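Local structure of TipC2 (Streptococcus intermedius B196, 6DHX) at residues Tyr74-Ile79 with Leu91-Lys96. The protein probably serves as an immunity protein, recognising and neutralising an antibacterial toxin exported by the type VII secretion system. Sequence-based numbering, arbitrary orientation.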
loop_
_atom_site.group_PDB
_atom_site.type_symbol
_atom_site.label_atom_id
_atom_site.label_comp_id
_atom_site.label_asym_id
_atom_site.label_seq_id
_atom_site.Cartn_x
_atom_site.Cartn_y
_atom_site.Cartn_z
ATOM N N TYR A 74 8.177 12.275 0.257
ATOM C CA TYR A 74 7.790 10.883 0.021
ATOM C C TYR A 74 8.751 10.243 -0.968
ATOM O O TYR A 74 8.984 10.768 -2.064
ATOM C CB TYR A 74 6.344 10.792 -0.478
ATOM C CG TYR A 74 5.358 11.255 0.574
ATOM C CD1 TYR A 74 4.886 10.381 1.557
ATOM C CD2 TYR A 74 4.926 12.577 0.613
ATOM C CE1 TYR A 74 3.993 10.818 2.542
ATOM C CE2 TYR A 74 4.036 13.019 1.583
ATOM C CZ TYR A 74 3.565 12.128 2.546
ATOM O OH TYR A 74 2.695 12.573 3.533
ATOM N N THR A 75 9.303 9.098 -0.581
ATOM C CA THR A 75 10.374 8.453 -1.323
ATOM C C THR A 75 9.892 7.254 -2.130
ATOM O O THR A 75 10.611 6.812 -3.042
ATOM C CB THR A 75 11.489 8.005 -0.361
ATOM O OG1 THR A 75 10.946 7.119 0.627
ATOM C CG2 THR A 75 12.082 9.204 0.344
ATOM N N LYS A 76 8.726 6.701 -1.789
ATOM C CA LYS A 76 8.233 5.496 -2.445
ATOM C C LYS A 76 6.743 5.359 -2.184
ATOM O O LYS A 76 6.278 5.574 -1.062
ATOM C CB LYS A 76 8.961 4.242 -1.930
ATOM C CG LYS A 76 8.610 2.979 -2.683
ATOM C CD LYS A 76 9.596 1.854 -2.319
ATOM C CE LYS A 76 9.355 0.656 -3.204
ATOM N NZ LYS A 76 10.326 -0.472 -2.898
ATOM N N ILE A 77 6.002 4.958 -3.211
ATOM C CA ILE A 77 4.608 4.572 -3.058
ATOM C C ILE A 77 4.414 3.362 -3.954
ATOM O O ILE A 77 4.719 3.420 -5.148
ATOM C CB ILE A 77 3.618 5.706 -3.458
ATOM C CG1 ILE A 77 3.943 7.042 -2.780
ATOM C CG2 ILE A 77 2.147 5.249 -3.185
ATOM C CD1 ILE A 77 3.247 8.271 -3.437
ATOM N N ALA A 78 3.909 2.268 -3.397
ATOM C CA ALA A 78 3.899 1.023 -4.161
ATOM C C ALA A 78 2.679 0.194 -3.805
ATOM O O ALA A 78 2.100 0.331 -2.720
ATOM C CB ALA A 78 5.196 0.233 -3.917
ATOM N N ILE A 79 2.259 -0.645 -4.754
ATOM C CA ILE A 79 1.164 -1.595 -4.534
ATOM C C ILE A 79 1.659 -2.959 -4.967
ATOM O O ILE A 79 2.034 -3.129 -6.121
ATOM C CB ILE A 79 -0.105 -1.242 -5.330
ATOM C CG1 ILE A 79 -0.488 0.237 -5.147
ATOM C CG2 ILE A 79 -1.242 -2.193 -4.898
ATOM C CD1 ILE A 79 -1.619 0.692 -6.109
ATOM N N LEU A 91 -1.171 -5.152 -0.988
ATOM C CA LEU A 91 -0.423 -4.357 -0.006
ATOM C C LEU A 91 -0.158 -3.005 -0.648
ATOM O O LEU A 91 0.491 -2.945 -1.700
ATOM C CB LEU A 91 0.892 -5.035 0.351
ATOM C CG LEU A 91 1.847 -4.077 1.083
ATOM C CD1 LEU A 91 1.318 -3.825 2.541
ATOM C CD2 LEU A 91 3.213 -4.692 1.108
ATOM N N ILE A 92 -0.666 -1.932 -0.030
ATOM C CA ILE A 92 -0.370 -0.560 -0.440
ATOM C C ILE A 92 0.575 -0.007 0.619
ATOM O O ILE A 92 0.233 -0.012 1.800
ATOM C CB ILE A 92 -1.649 0.294 -0.512
ATOM C CG1 ILE A 92 -2.620 -0.293 -1.561
ATOM C CG2 ILE A 92 -1.296 1.800 -0.746
ATOM C CD1 ILE A 92 -4.069 0.236 -1.357
ATOM N N TYR A 93 1.752 0.463 0.226
ATOM C CA TYR A 93 2.625 1.044 1.230
ATOM C C TYR A 93 3.329 2.269 0.679
ATOM O O TYR A 93 3.428 2.491 -0.532
ATOM C CB TYR A 93 3.645 0.030 1.785
ATOM C CG TYR A 93 4.731 -0.433 0.844
ATOM C CD1 TYR A 93 4.510 -1.478 -0.051
ATOM C CD2 TYR A 93 6.000 0.160 0.891
ATOM C CE1 TYR A 93 5.539 -1.917 -0.912
ATOM C CE2 TYR A 93 7.013 -0.254 0.054
ATOM C CZ TYR A 93 6.789 -1.292 -0.852
ATOM O OH TYR A 93 7.828 -1.723 -1.683
ATOM N N PHE A 94 3.804 3.095 1.611
ATOM C CA PHE A 94 4.540 4.263 1.192
ATOM C C PHE A 94 5.528 4.614 2.278
ATOM O O PHE A 94 5.421 4.154 3.428
ATOM C CB PHE A 94 3.624 5.452 0.887
ATOM C CG PHE A 94 2.777 5.931 2.076
ATOM C CD1 PHE A 94 1.527 5.366 2.331
ATOM C CD2 PHE A 94 3.217 6.981 2.884
ATOM C CE1 PHE A 94 0.722 5.823 3.390
ATOM C CE2 PHE A 94 2.427 7.430 3.945
ATOM C CZ PHE A 94 1.162 6.878 4.184
ATOM N N GLU A 95 6.523 5.394 1.878
ATOM C CA GLU A 95 7.656 5.734 2.739
ATOM C C GLU A 95 7.967 7.215 2.608
ATOM O O GLU A 95 7.823 7.808 1.530
ATOM C CB GLU A 95 8.926 4.903 2.396
ATOM C CG GLU A 95 8.730 3.368 2.379
ATOM C CD GLU A 95 10.053 2.594 2.253
ATOM O OE1 GLU A 95 11.103 3.220 2.000
ATOM O OE2 GLU A 95 10.029 1.346 2.396
ATOM N N LYS A 96 8.378 7.808 3.724
ATOM C CA LYS A 96 8.640 9.234 3.840
ATOM C C LYS A 96 9.859 9.426 4.719
ATOM O O LYS A 96 10.014 8.756 5.751
ATOM C CB LYS A 96 7.438 9.967 4.451
ATOM C CG LYS A 96 7.505 11.493 4.352
ATOM C CD LYS A 96 6.364 12.133 5.123
ATOM C CE LYS A 96 6.826 12.570 6.507
ATOM N NZ LYS A 96 7.953 13.550 6.449
HETATM O O HOH W 1 12.017 4.639 -0.345
#
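Ala78 and Tyr93 bond twice through their backbones, Ala78 N to Tyr93 O at 2.9 Å and Tyr93 N to Ala78 O at 3.0 Å, the closed ring of an antiparallel hydrogen-bonded pair. On the sheet face both side chains occupy, the Ala78 methyl sits over one face of the Tyr93 ring, a CH-pi contact with CB 4.1 Å from the centroid. With chi1 at 69°, the ring stands between its backbone N and carbonyl carbon and leans over the neighbouring strand. There the extended Lys76 chain reaches it, NZ donating to Tyr93 OH at 3.0 Å. Toward Tyr74 a beta bulge fits an extra residue into one strand without losing the pairing: Thr75 and Lys76 together face Glu95, Thr75 N donating to Glu95 O at 2.9 Å and Lys76 O accepting Glu95 N at 3.0 Å. A water links Thr75 OG1 with Glu95 OE1, and that carboxylate also forms salt bridges to Arg103 and Arg105. On the sheet face opposite Ala78 and Tyr93, Lys96 CD lies 3.7 Å above the plane of the Tyr74 ring, offset toward its rim, while Phe94 CD2 meets that ring's edge. Ile79 CG2 packs against Ile92 CG1 at 4.1 Å. This beta hairpin, strands 74-82 and 89-99, is flanked by strands 59-65 and 102-111; helix 151-173 packs on the face carrying Tyr74 and Ile77, its His157 hydrogen-bonded to Tyr74 OH.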